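Coronin (Toxoplasma gondii, PDB 4OZU) probably binds actin filaments as a member of the coronin family, this chain being the WD40 beta-propeller domain of the longer protein. Local coordinates at residues K322-I332 with F359-V370; I75-T85 with A96-W107. All blocks are in the same frame, centred on the assembly; numbering follows the deposited sequence.

Contact 1 (K322-I332 with F359-V370)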
loop_
_atom_site.group_PDB
_atom_site.type_symbol
_atom_site.label_atom_id
_atom_site.label_comp_id
_atom_site.label_asym_id
_atom_site.label_seq_id
_atom_site.Cartn_x
_atom_site.Cartn_y
_atom_site.Cartn_z
ATOM N N LYS A 322 7.273 6.533 5.379
ATOM C CA LYS A 322 8.115 7.728 5.341
ATOM C C LYS A 322 8.957 7.862 6.602
ATOM O O LYS A 322 10.112 8.260 6.534
ATOM C CB LYS A 322 7.253 8.978 5.160
ATOM C CG LYS A 322 8.025 10.284 5.148
ATOM C CD LYS A 322 8.974 10.396 3.959
ATOM C CE LYS A 322 8.212 10.453 2.650
ATOM N NZ LYS A 322 9.058 10.904 1.516
ATOM N N LEU A 323 8.385 7.529 7.753
ATOM C CA LEU A 323 9.093 7.685 9.022
ATOM C C LEU A 323 10.353 6.840 9.089
ATOM O O LEU A 323 11.236 7.105 9.907
ATOM C CB LEU A 323 8.187 7.325 10.197
ATOM C CG LEU A 323 7.093 8.329 10.561
ATOM C CD1 LEU A 323 6.192 7.735 11.628
ATOM C CD2 LEU A 323 7.674 9.648 11.027
ATOM N N ALA A 324 10.439 5.829 8.231
ATOM C CA ALA A 324 11.555 4.892 8.262
ATOM C C ALA A 324 12.715 5.262 7.325
ATOM O O ALA A 324 13.771 4.633 7.384
ATOM C CB ALA A 324 11.055 3.494 7.924
ATOM N N VAL A 325 12.546 6.260 6.462
ATOM C CA VAL A 325 13.589 6.540 5.470
ATOM C C VAL A 325 14.832 7.154 6.117
ATOM O O VAL A 325 14.773 7.732 7.203
ATOM C CB VAL A 325 13.104 7.482 4.330
ATOM C CG1 VAL A 325 11.868 6.899 3.639
ATOM C CG2 VAL A 325 12.852 8.900 4.834
ATOM N N ASP A 326 15.953 7.010 5.420
ATOM C CA ASP A 326 17.247 7.490 5.883
ATOM C C ASP A 326 17.452 8.928 5.408
ATOM O O ASP A 326 17.847 9.172 4.268
ATOM C CB ASP A 326 18.357 6.570 5.368
ATOM C CG ASP A 326 19.702 6.853 6.011
ATOM O OD1 ASP A 326 19.907 7.978 6.515
ATOM O OD2 ASP A 326 20.556 5.944 6.003
ATOM N N GLN A 327 17.176 9.875 6.295
ATOM C CA GLN A 327 17.153 11.283 5.927
ATOM C C GLN A 327 18.531 11.810 5.561
ATOM O O GLN A 327 18.659 12.683 4.703
ATOM C CB GLN A 327 16.562 12.108 7.068
ATOM C CG GLN A 327 15.058 11.917 7.230
ATOM C CD GLN A 327 14.469 12.852 8.273
ATOM O OE1 GLN A 327 14.941 12.908 9.409
ATOM N NE2 GLN A 327 13.449 13.607 7.881
ATOM N N MET A 328 19.566 11.278 6.199
ATOM C CA MET A 328 20.919 11.754 5.933
ATOM C C MET A 328 21.424 11.322 4.556
ATOM O O MET A 328 22.432 11.835 4.075
ATOM C CB MET A 328 21.873 11.269 7.026
ATOM C CG MET A 328 21.655 11.963 8.361
ATOM S SD MET A 328 21.702 13.766 8.235
ATOM C CE MET A 328 23.369 14.029 7.635
ATOM N N ARG A 329 20.714 10.397 3.919
ATOM C CA ARG A 329 21.072 9.945 2.577
ATOM C C ARG A 329 20.193 10.579 1.506
ATOM O O ARG A 329 20.307 10.248 0.326
ATOM C CB ARG A 329 20.976 8.420 2.493
ATOM C CG ARG A 329 22.041 7.706 3.311
ATOM C CD ARG A 329 22.218 6.272 2.854
ATOM N NE ARG A 329 20.990 5.499 3.019
ATOM C CZ ARG A 329 20.407 4.769 2.069
ATOM N NH1 ARG A 329 20.923 4.680 0.846
ATOM N NH2 ARG A 329 19.290 4.115 2.354
ATOM N N ALA A 330 19.318 11.491 1.926
ATOM C CA ALA A 330 18.342 12.113 1.034
ATOM C C ALA A 330 17.466 11.038 0.407
ATOM O O ALA A 330 16.992 11.178 -0.725
ATOM C CB ALA A 330 19.027 12.948 -0.043
ATOM N N GLU A 331 17.253 9.959 1.153
ATOM C CA GLU A 331 16.318 8.918 0.745
ATOM C C GLU A 331 14.896 9.389 1.010
ATOM O O GLU A 331 14.578 9.737 2.144
ATOM C CB GLU A 331 16.592 7.620 1.510
ATOM C CG GLU A 331 15.688 6.460 1.114
ATOM C CD GLU A 331 15.906 5.235 1.979
ATOM O OE1 GLU A 331 15.784 5.352 3.224
ATOM O OE2 GLU A 331 16.198 4.155 1.417
ATOM N N ILE A 332 14.035 9.394 -0.009
ATOM C CA ILE A 332 12.644 9.801 0.206
ATOM C C ILE A 332 11.682 8.612 0.179
ATOM O O ILE A 332 10.574 8.689 0.708
ATOM C CB ILE A 332 12.188 10.858 -0.823
ATOM C CG1 ILE A 332 12.111 10.281 -2.232
ATOM C CG2 ILE A 332 13.123 12.071 -0.784
ATOM C CD1 ILE A 332 11.387 11.187 -3.197
ATOM N N PHE A 359 21.934 17.147 6.103
ATOM C CA PHE A 359 20.486 17.027 6.064
ATOM C C PHE A 359 19.868 18.004 5.075
ATOM O O PHE A 359 20.019 19.220 5.204
ATOM C CB PHE A 359 19.907 17.253 7.460
ATOM C CG PHE A 359 18.415 17.142 7.523
ATOM C CD1 PHE A 359 17.766 16.053 6.967
ATOM C CD2 PHE A 359 17.658 18.111 8.161
ATOM C CE1 PHE A 359 16.398 15.943 7.026
ATOM C CE2 PHE A 359 16.281 18.004 8.226
ATOM C CZ PHE A 359 15.650 16.918 7.661
ATOM N N GLN A 360 19.191 17.456 4.071
ATOM C CA GLN A 360 18.468 18.255 3.092
ATOM C C GLN A 360 17.059 18.509 3.613
ATOM O O GLN A 360 16.125 17.765 3.305
ATOM C CB GLN A 360 18.423 17.544 1.739
ATOM C CG GLN A 360 19.791 17.159 1.203
ATOM C CD GLN A 360 20.656 18.368 0.894
ATOM O OE1 GLN A 360 20.189 19.342 0.307
ATOM N NE2 GLN A 360 21.919 18.311 1.293
ATOM N N ALA A 361 16.918 19.562 4.412
ATOM C CA ALA A 361 15.669 19.837 5.110
ATOM C C ALA A 361 14.497 20.007 4.153
ATOM O O ALA A 361 13.374 19.633 4.473
ATOM C CB ALA A 361 15.816 21.084 5.970
ATOM N N ASP A 362 14.761 20.566 2.979
ATOM C CA ASP A 362 13.687 20.919 2.062
ATOM C C ASP A 362 12.992 19.692 1.478
ATOM O O ASP A 362 11.942 19.817 0.851
ATOM C CB ASP A 362 14.223 21.791 0.925
ATOM C CG ASP A 362 15.203 21.053 0.035
ATOM O OD1 ASP A 362 16.139 20.421 0.569
ATOM O OD2 ASP A 362 15.033 21.100 -1.200
ATOM N N LEU A 363 13.572 18.511 1.674
ATOM C CA LEU A 363 13.005 17.292 1.094
ATOM C C LEU A 363 12.015 16.589 2.020
ATOM O O LEU A 363 11.373 15.618 1.617
ATOM C CB LEU A 363 14.121 16.320 0.717
ATOM C CG LEU A 363 15.050 16.757 -0.417
ATOM C CD1 LEU A 363 16.138 15.724 -0.586
ATOM C CD2 LEU A 363 14.294 16.962 -1.729
ATOM N N TYR A 364 11.882 17.080 3.249
ATOM C CA TYR A 364 11.105 16.381 4.267
ATOM C C TYR A 364 10.054 17.259 4.934
ATOM O O TYR A 364 10.273 17.789 6.027
ATOM C CB TYR A 364 12.049 15.795 5.314
ATOM C CG TYR A 364 13.006 14.814 4.695
ATOM C CD1 TYR A 364 12.591 13.532 4.359
ATOM C CD2 TYR A 364 14.307 15.175 4.402
ATOM C CE1 TYR A 364 13.458 12.634 3.771
ATOM C CE2 TYR A 364 15.177 14.285 3.815
ATOM C CZ TYR A 364 14.749 13.017 3.500
ATOM O OH TYR A 364 15.624 12.135 2.913
ATOM N N PRO A 365 8.894 17.409 4.277
ATOM C CA PRO A 365 7.750 18.039 4.940
ATOM C C PRO A 365 7.249 17.167 6.083
ATOM O O PRO A 365 7.655 16.007 6.185
ATOM C CB PRO A 365 6.700 18.146 3.832
ATOM C CG PRO A 365 7.445 17.928 2.543
ATOM C CD PRO A 365 8.594 17.040 2.884
ATOM N N PRO A 366 6.363 17.710 6.929
ATOM C CA PRO A 366 5.782 16.927 8.025
ATOM C C PRO A 366 5.156 15.629 7.513
ATOM O O PRO A 366 4.286 15.653 6.642
ATOM C CB PRO A 366 4.732 17.871 8.607
ATOM C CG PRO A 366 5.216 19.243 8.240
ATOM C CD PRO A 366 5.845 19.088 6.896
ATOM N N ALA A 367 5.632 14.509 8.045
ATOM C CA ALA A 367 5.251 13.190 7.553
ATOM C C ALA A 367 4.089 12.637 8.360
ATOM O O ALA A 367 3.917 13.010 9.518
ATOM C CB ALA A 367 6.428 12.254 7.626
ATOM N N PRO A 368 3.285 11.747 7.754
ATOM C CA PRO A 368 2.225 11.114 8.545
ATOM C C PRO A 368 2.783 10.482 9.809
ATOM O O PRO A 368 3.735 9.705 9.725
ATOM C CB PRO A 368 1.660 10.049 7.597
ATOM C CG PRO A 368 1.969 10.561 6.226
ATOM C CD PRO A 368 3.287 11.283 6.354
ATOM N N ASP A 369 2.209 10.830 10.957
ATOM C CA ASP A 369 2.669 10.304 12.235
ATOM C C ASP A 369 1.972 9.005 12.607
ATOM O O ASP A 369 0.971 8.629 12.004
ATOM C CB ASP A 369 2.442 11.330 13.340
ATOM C CG ASP A 369 3.414 11.167 14.508
ATOM O OD1 ASP A 369 4.245 10.225 14.494
ATOM O OD2 ASP A 369 3.339 11.985 15.447
ATOM N N VAL A 370 2.505 8.333 13.620
ATOM C CA VAL A 370 1.939 7.074 14.087
ATOM C C VAL A 370 0.920 7.326 15.202
ATOM O O VAL A 370 0.824 6.555 16.157
ATOM C CB VAL A 370 3.048 6.115 14.577
ATOM C CG1 VAL A 370 3.930 5.699 13.402
ATOM C CG2 VAL A 370 3.894 6.754 15.682
HETATM O O HOH W 1 9.684 13.401 2.356
HETATM O O HOH W 2 5.223 7.567 7.991
HETATM O O HOH W 3 19.240 14.793 3.483
#

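Contact 2 (I75-T85 with A96-W107)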
loop_
_atom_site.group_PDB
_atom_site.type_symbol
_atom_site.label_atom_id
_atom_site.label_comp_id
_atom_site.label_asym_id
_atom_site.label_seq_id
_atom_site.Cartn_x
_atom_site.Cartn_y
_atom_site.Cartn_z
ATOM N N ILE A 75 4.064 -16.147 11.683
ATOM C CA ILE A 75 2.649 -15.984 11.963
ATOM C C ILE A 75 1.892 -17.056 11.184
ATOM O O ILE A 75 1.968 -17.102 9.957
ATOM C CB ILE A 75 2.160 -14.566 11.585
ATOM C CG1 ILE A 75 2.871 -13.527 12.451
ATOM C CG2 ILE A 75 0.639 -14.449 11.753
ATOM C CD1 ILE A 75 2.483 -12.088 12.149
ATOM N N LYS A 76 1.180 -17.920 11.904
ATOM C CA LYS A 76 0.443 -19.029 11.290
ATOM C C LYS A 76 -1.068 -18.740 11.322
ATOM O O LYS A 76 -1.503 -17.708 10.821
ATOM C CB LYS A 76 0.786 -20.340 11.997
ATOM C CG LYS A 76 2.276 -20.673 11.955
ATOM C CD LYS A 76 2.563 -22.057 12.518
ATOM C CE LYS A 76 4.050 -22.384 12.476
ATOM N NZ LYS A 76 4.582 -22.449 11.086
ATOM N N GLY A 77 -1.867 -19.640 11.887
ATOM C CA GLY A 77 -3.296 -19.393 12.030
ATOM C C GLY A 77 -4.098 -19.583 10.751
ATOM O O GLY A 77 -5.148 -20.232 10.763
ATOM N N HIS A 78 -3.608 -19.019 9.652
ATOM C CA HIS A 78 -4.265 -19.148 8.351
ATOM C C HIS A 78 -4.419 -20.606 7.942
ATOM O O HIS A 78 -3.548 -21.425 8.224
ATOM C CB HIS A 78 -3.475 -18.405 7.270
ATOM C CG HIS A 78 -2.979 -17.060 7.695
ATOM N ND1 HIS A 78 -1.703 -16.857 8.179
ATOM C CD2 HIS A 78 -3.582 -15.849 7.705
ATOM C CE1 HIS A 78 -1.545 -15.578 8.470
ATOM N NE2 HIS A 78 -2.670 -14.945 8.190
ATOM N N THR A 79 -5.522 -20.921 7.265
ATOM C CA THR A 79 -5.774 -22.280 6.795
ATOM C C THR A 79 -5.655 -22.345 5.269
ATOM O O THR A 79 -5.709 -23.419 4.671
ATOM C CB THR A 79 -7.160 -22.788 7.256
ATOM O OG1 THR A 79 -8.209 -22.153 6.510
ATOM C CG2 THR A 79 -7.352 -22.520 8.746
ATOM N N ALA A 80 -5.455 -21.186 4.648
ATOM C CA ALA A 80 -5.199 -21.109 3.214
ATOM C C ALA A 80 -4.170 -20.009 2.958
ATOM O O ALA A 80 -3.578 -19.488 3.896
ATOM C CB ALA A 80 -6.494 -20.855 2.450
ATOM N N SER A 81 -3.960 -19.659 1.695
ATOM C CA SER A 81 -2.902 -18.718 1.340
ATOM C C SER A 81 -3.238 -17.292 1.748
ATOM O O SER A 81 -4.404 -16.907 1.821
ATOM C CB SER A 81 -2.630 -18.759 -0.163
ATOM O OG SER A 81 -3.690 -18.155 -0.881
ATOM N N ILE A 82 -2.193 -16.513 2.001
ATOM C CA ILE A 82 -2.335 -15.108 2.349
ATOM C C ILE A 82 -2.440 -14.265 1.081
ATOM O O ILE A 82 -1.564 -14.322 0.214
ATOM C CB ILE A 82 -1.147 -14.621 3.198
ATOM C CG1 ILE A 82 -1.079 -15.400 4.513
ATOM C CG2 ILE A 82 -1.265 -13.131 3.484
ATOM C CD1 ILE A 82 0.275 -15.325 5.207
ATOM N N GLN A 83 -3.502 -13.472 0.997
ATOM C CA GLN A 83 -3.773 -12.640 -0.177
ATOM C C GLN A 83 -3.328 -11.193 -0.016
ATOM O O GLN A 83 -3.034 -10.519 -1.004
ATOM C CB GLN A 83 -5.261 -12.668 -0.507
ATOM C CG GLN A 83 -5.741 -14.037 -0.956
ATOM C CD GLN A 83 -5.061 -14.505 -2.230
ATOM O OE1 GLN A 83 -4.440 -15.569 -2.262
ATOM N NE2 GLN A 83 -5.178 -13.711 -3.289
ATOM N N ASP A 84 -3.304 -10.707 1.220
ATOM C CA ASP A 84 -2.885 -9.340 1.484
ATOM C C ASP A 84 -2.442 -9.209 2.933
ATOM O O ASP A 84 -2.915 -9.924 3.814
ATOM C CB ASP A 84 -4.016 -8.341 1.187
ATOM C CG ASP A 84 -3.525 -6.894 1.105
ATOM O OD1 ASP A 84 -2.320 -6.684 0.838
ATOM O OD2 ASP A 84 -4.347 -5.960 1.296
ATOM N N THR A 85 -1.527 -8.281 3.165
ATOM C CA THR A 85 -0.990 -8.029 4.493
ATOM C C THR A 85 -0.787 -6.527 4.619
ATOM O O THR A 85 -0.326 -5.897 3.678
ATOM C CB THR A 85 0.365 -8.740 4.736
ATOM O OG1 THR A 85 0.235 -10.151 4.509
ATOM C CG2 THR A 85 0.839 -8.505 6.155
ATOM N N ALA A 96 -2.651 -6.773 9.922
ATOM C CA ALA A 96 -3.787 -7.544 9.449
ATOM C C ALA A 96 -3.431 -8.367 8.218
ATOM O O ALA A 96 -2.694 -7.918 7.349
ATOM C CB ALA A 96 -4.945 -6.624 9.134
ATOM N N THR A 97 -3.986 -9.572 8.145
ATOM C CA THR A 97 -3.877 -10.386 6.946
ATOM C C THR A 97 -5.263 -10.720 6.419
ATOM O O THR A 97 -6.200 -10.928 7.189
ATOM C CB THR A 97 -3.122 -11.701 7.196
ATOM O OG1 THR A 97 -3.822 -12.473 8.179
ATOM C CG2 THR A 97 -1.705 -11.437 7.662
ATOM N N ALA A 98 -5.371 -10.751 5.097
ATOM C CA ALA A 98 -6.532 -11.280 4.404
ATOM C C ALA A 98 -6.173 -12.651 3.863
ATOM O O ALA A 98 -5.086 -12.840 3.335
ATOM C CB ALA A 98 -6.960 -10.360 3.279
ATOM N N CYS A 99 -7.094 -13.602 3.972
ATOM C CA CYS A 99 -6.790 -14.988 3.647
ATOM C C CYS A 99 -7.804 -15.594 2.676
ATOM O O CYS A 99 -8.979 -15.200 2.645
ATOM C CB CYS A 99 -6.740 -15.810 4.931
ATOM S SG CYS A 99 -6.189 -17.502 4.720
ATOM N N GLU A 100 -7.336 -16.550 1.881
ATOM C CA GLU A 100 -8.199 -17.260 0.947
ATOM C C GLU A 100 -9.307 -18.012 1.664
ATOM O O GLU A 100 -10.299 -18.380 1.039
ATOM C CB GLU A 100 -7.395 -18.243 0.095
ATOM C CG GLU A 100 -6.832 -17.651 -1.186
ATOM C CD GLU A 100 -6.393 -18.713 -2.180
ATOM O OE1 GLU A 100 -6.210 -19.880 -1.770
ATOM O OE2 GLU A 100 -6.236 -18.381 -3.374
ATOM N N ASP A 101 -9.153 -18.253 2.965
ATOM C CA ASP A 101 -10.185 -18.985 3.706
ATOM C C ASP A 101 -11.304 -18.050 4.188
ATOM O O ASP A 101 -12.146 -18.447 4.995
ATOM C CB ASP A 101 -9.577 -19.759 4.888
ATOM C CG ASP A 101 -8.897 -18.866 5.914
ATOM O OD1 ASP A 101 -9.089 -17.629 5.890
ATOM O OD2 ASP A 101 -8.167 -19.423 6.767
ATOM N N THR A 102 -11.298 -16.820 3.667
ATOM C CA THR A 102 -12.358 -15.814 3.846
ATOM C C THR A 102 -12.259 -15.028 5.150
ATOM O O THR A 102 -13.085 -14.149 5.403
ATOM C CB THR A 102 -13.792 -16.433 3.781
ATOM O OG1 THR A 102 -14.108 -17.114 5.005
ATOM C CG2 THR A 102 -13.940 -17.384 2.591
ATOM N N ILE A 103 -11.230 -15.298 5.947
ATOM C CA ILE A 103 -11.082 -14.666 7.250
ATOM C C ILE A 103 -10.019 -13.565 7.234
ATOM O O ILE A 103 -8.930 -13.744 6.685
ATOM C CB ILE A 103 -10.731 -15.722 8.322
ATOM C CG1 ILE A 103 -11.890 -16.716 8.452
ATOM C CG2 ILE A 103 -10.443 -15.064 9.672
ATOM C CD1 ILE A 103 -11.576 -17.951 9.280
ATOM N N VAL A 104 -10.357 -12.418 7.824
ATOM C CA VAL A 104 -9.379 -11.371 8.084
ATOM C C VAL A 104 -8.931 -11.512 9.531
ATOM O O VAL A 104 -9.757 -11.581 10.437
ATOM C CB VAL A 104 -9.945 -9.952 7.831
ATOM C CG1 VAL A 104 -8.897 -8.889 8.154
ATOM C CG2 VAL A 104 -10.398 -9.810 6.390
ATOM N N ARG A 105 -7.617 -11.575 9.734
ATOM C CA ARG A 105 -7.039 -11.789 11.055
ATOM C C ARG A 105 -6.216 -10.580 11.479
ATOM O O ARG A 105 -5.418 -10.072 10.701
ATOM C CB ARG A 105 -6.164 -13.045 11.053
ATOM C CG ARG A 105 -6.950 -14.330 10.852
ATOM C CD ARG A 105 -6.039 -15.537 10.675
ATOM N NE ARG A 105 -6.799 -16.787 10.604
ATOM C CZ ARG A 105 -7.350 -17.279 9.497
ATOM N NH1 ARG A 105 -7.237 -16.636 8.343
ATOM N NH2 ARG A 105 -8.018 -18.431 9.540
ATOM N N ILE A 106 -6.438 -10.120 12.707
ATOM C CA ILE A 106 -5.644 -9.042 13.287
ATOM C C ILE A 106 -4.636 -9.670 14.238
ATOM O O ILE A 106 -4.998 -10.468 15.103
ATOM C CB ILE A 106 -6.506 -8.007 14.049
ATOM C CG1 ILE A 106 -7.730 -7.587 13.224
ATOM C CG2 ILE A 106 -5.670 -6.790 14.413
ATOM C CD1 ILE A 106 -7.410 -7.067 11.848
ATOM N N TRP A 107 -3.373 -9.308 14.065
ATOM C CA TRP A 107 -2.280 -9.902 14.817
ATOM C C TRP A 107 -1.595 -8.879 15.711
ATOM O O TRP A 107 -1.483 -7.713 15.343
ATOM C CB TRP A 107 -1.255 -10.495 13.860
ATOM C CG TRP A 107 -1.803 -11.533 12.954
ATOM C CD1 TRP A 107 -2.171 -11.370 11.653
ATOM C CD2 TRP A 107 -2.032 -12.913 13.268
ATOM N NE1 TRP A 107 -2.615 -12.562 11.135
ATOM C CE2 TRP A 107 -2.543 -13.524 12.107
ATOM C CE3 TRP A 107 -1.858 -13.687 14.418
ATOM C CZ2 TRP A 107 -2.881 -14.872 12.063
ATOM C CZ3 TRP A 107 -2.191 -15.026 14.372
ATOM C CH2 TRP A 107 -2.697 -15.605 13.202
#

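Contact 1 (K322-I332 with F359-V370)
Gln327 extends across one face of the Tyr364 ring, its CG 3.9 Å from the ring centroid and close to the normal, while NE2 stands 3.4 Å from Tyr364 CG. The chain, extended beyond CG, runs antiparallel to the tyrosine and lays CG and then NE2 over the ring; the amide is turned 72° from it. Leu363 CB packs on the opposite face. At the ring's edge, Tyr364 OH donates to Glu331 O over 2.7 Å, reaching it from 60° above the carbonyl plane. Phe359 runs alongside Gln327, with CE1 3.8 Å from Gln327 CB, and Met328 crosses Phe359 at about a right angle, its SD against Phe359 CB.

At the other end, Leu323 CD1 meets Val370 CG1 at 3.5 Å, and Lys322 CG rests 3.5 Å from Ala367 CB. With CG anti to the backbone nitrogen (chi1 178°), bends at chi2 and chi3 bring Lys322 NZ to Ile332 O, in the carbonyl plane at 2.8 Å; a water bridges NZ and Leu363 O, and Asp276 pairs with the charge.

Further out, Val392 O accepts from Gln327 NE2, which helps hold the amide over the tyrosine. Asp326, Arg329 and Glu331 form a salt-bridge network on the turn into strand 331-339; Arg334 adds a salt bridge to Glu331, and Ser348 hydrogen-bonds both Glu331 and Arg329. Segment 359-370 comes after strand 343-350, the neighbour of 331-339 in the sheet, and its short strand 367-368 pairs with 389-390. The arrangement is that of a C-terminal extension folded back on its beta-propeller, as in other coronins.

Contact 2 (I75-T85 with A96-W107)
The Asp-His-Ser/Thr-Trp tetrad that marks a WD40 repeat lies at the heart of this contact, with Gly77-His78 in the loop before strand 82-87. His78 NE2 and Thr97 OG1 approach from opposite directions and share a hydrogen bond of 2.7 Å (153°), the hydroxyl lying in the imidazole plane. With OG1 between the backbone N and the carbonyl carbon (chi1 61°), the hydroxyl reaches both His78 and the indole: it also accepts from Trp107 NE1 at 3.2 Å, in the indole plane. Ile75 CG2 makes a CH-pi contact over one indole face, 3.4 Å from the centroid of the six-membered ring and 13° off its normal.

Asp101, in the turn position of the tetrad's Asp, here bonds Thr79 and Arg105. Its OD2 takes Thr79 OG1 on the anti lone pair at 2.7 Å, as well as Thr79 N and Arg105 NH2 (2.9 Å); OD1 receives Arg105 NH1 and, in an Asx turn, Ile103 N. This end-on pairing fixes the guanidinium, which is packed between His78 CA and Ile103 CG2.

Beyond the turn, Gln83 and Asp84 both face Ala98 in a classic beta bulge: Gln83 N bonds Ala98 O at 2.9 Å, the bond from Asp84 N is weak, and Asp84 O accepts from Ala98 N at 2.9 Å. Ile75 belongs to the preceding sheet (strand 73-75) and reaches over to Trp107. Ile82 and Thr85 press on Leu58 of that sheet, and His78 ND1 is hydrogen-bonded to Gly56 O, while Gln83, Asp84 and Ala98 meet strand 133-138 of the following one.

In the fold
Contacts 1 and 2 lie on opposite sides of the chain's centre, about 18 Å and 17 Å from it respectively. Their centres are about 32 Å apart and their nearest atoms about 14 Å, so they do not touch, and contact 2 is complete in the sequence before contact 1 begins. One is internal to an early blade and its link to the preceding sheet; the other packs the start of the C-terminal extension against the closing blade, where strands 331-339 and 343-350 share a sheet with the N-terminal strand 16-25. Neither involves an identified active site; an acetate, probably from crystallisation, lies about 4 Å from the side chain of Val370 in contact 1.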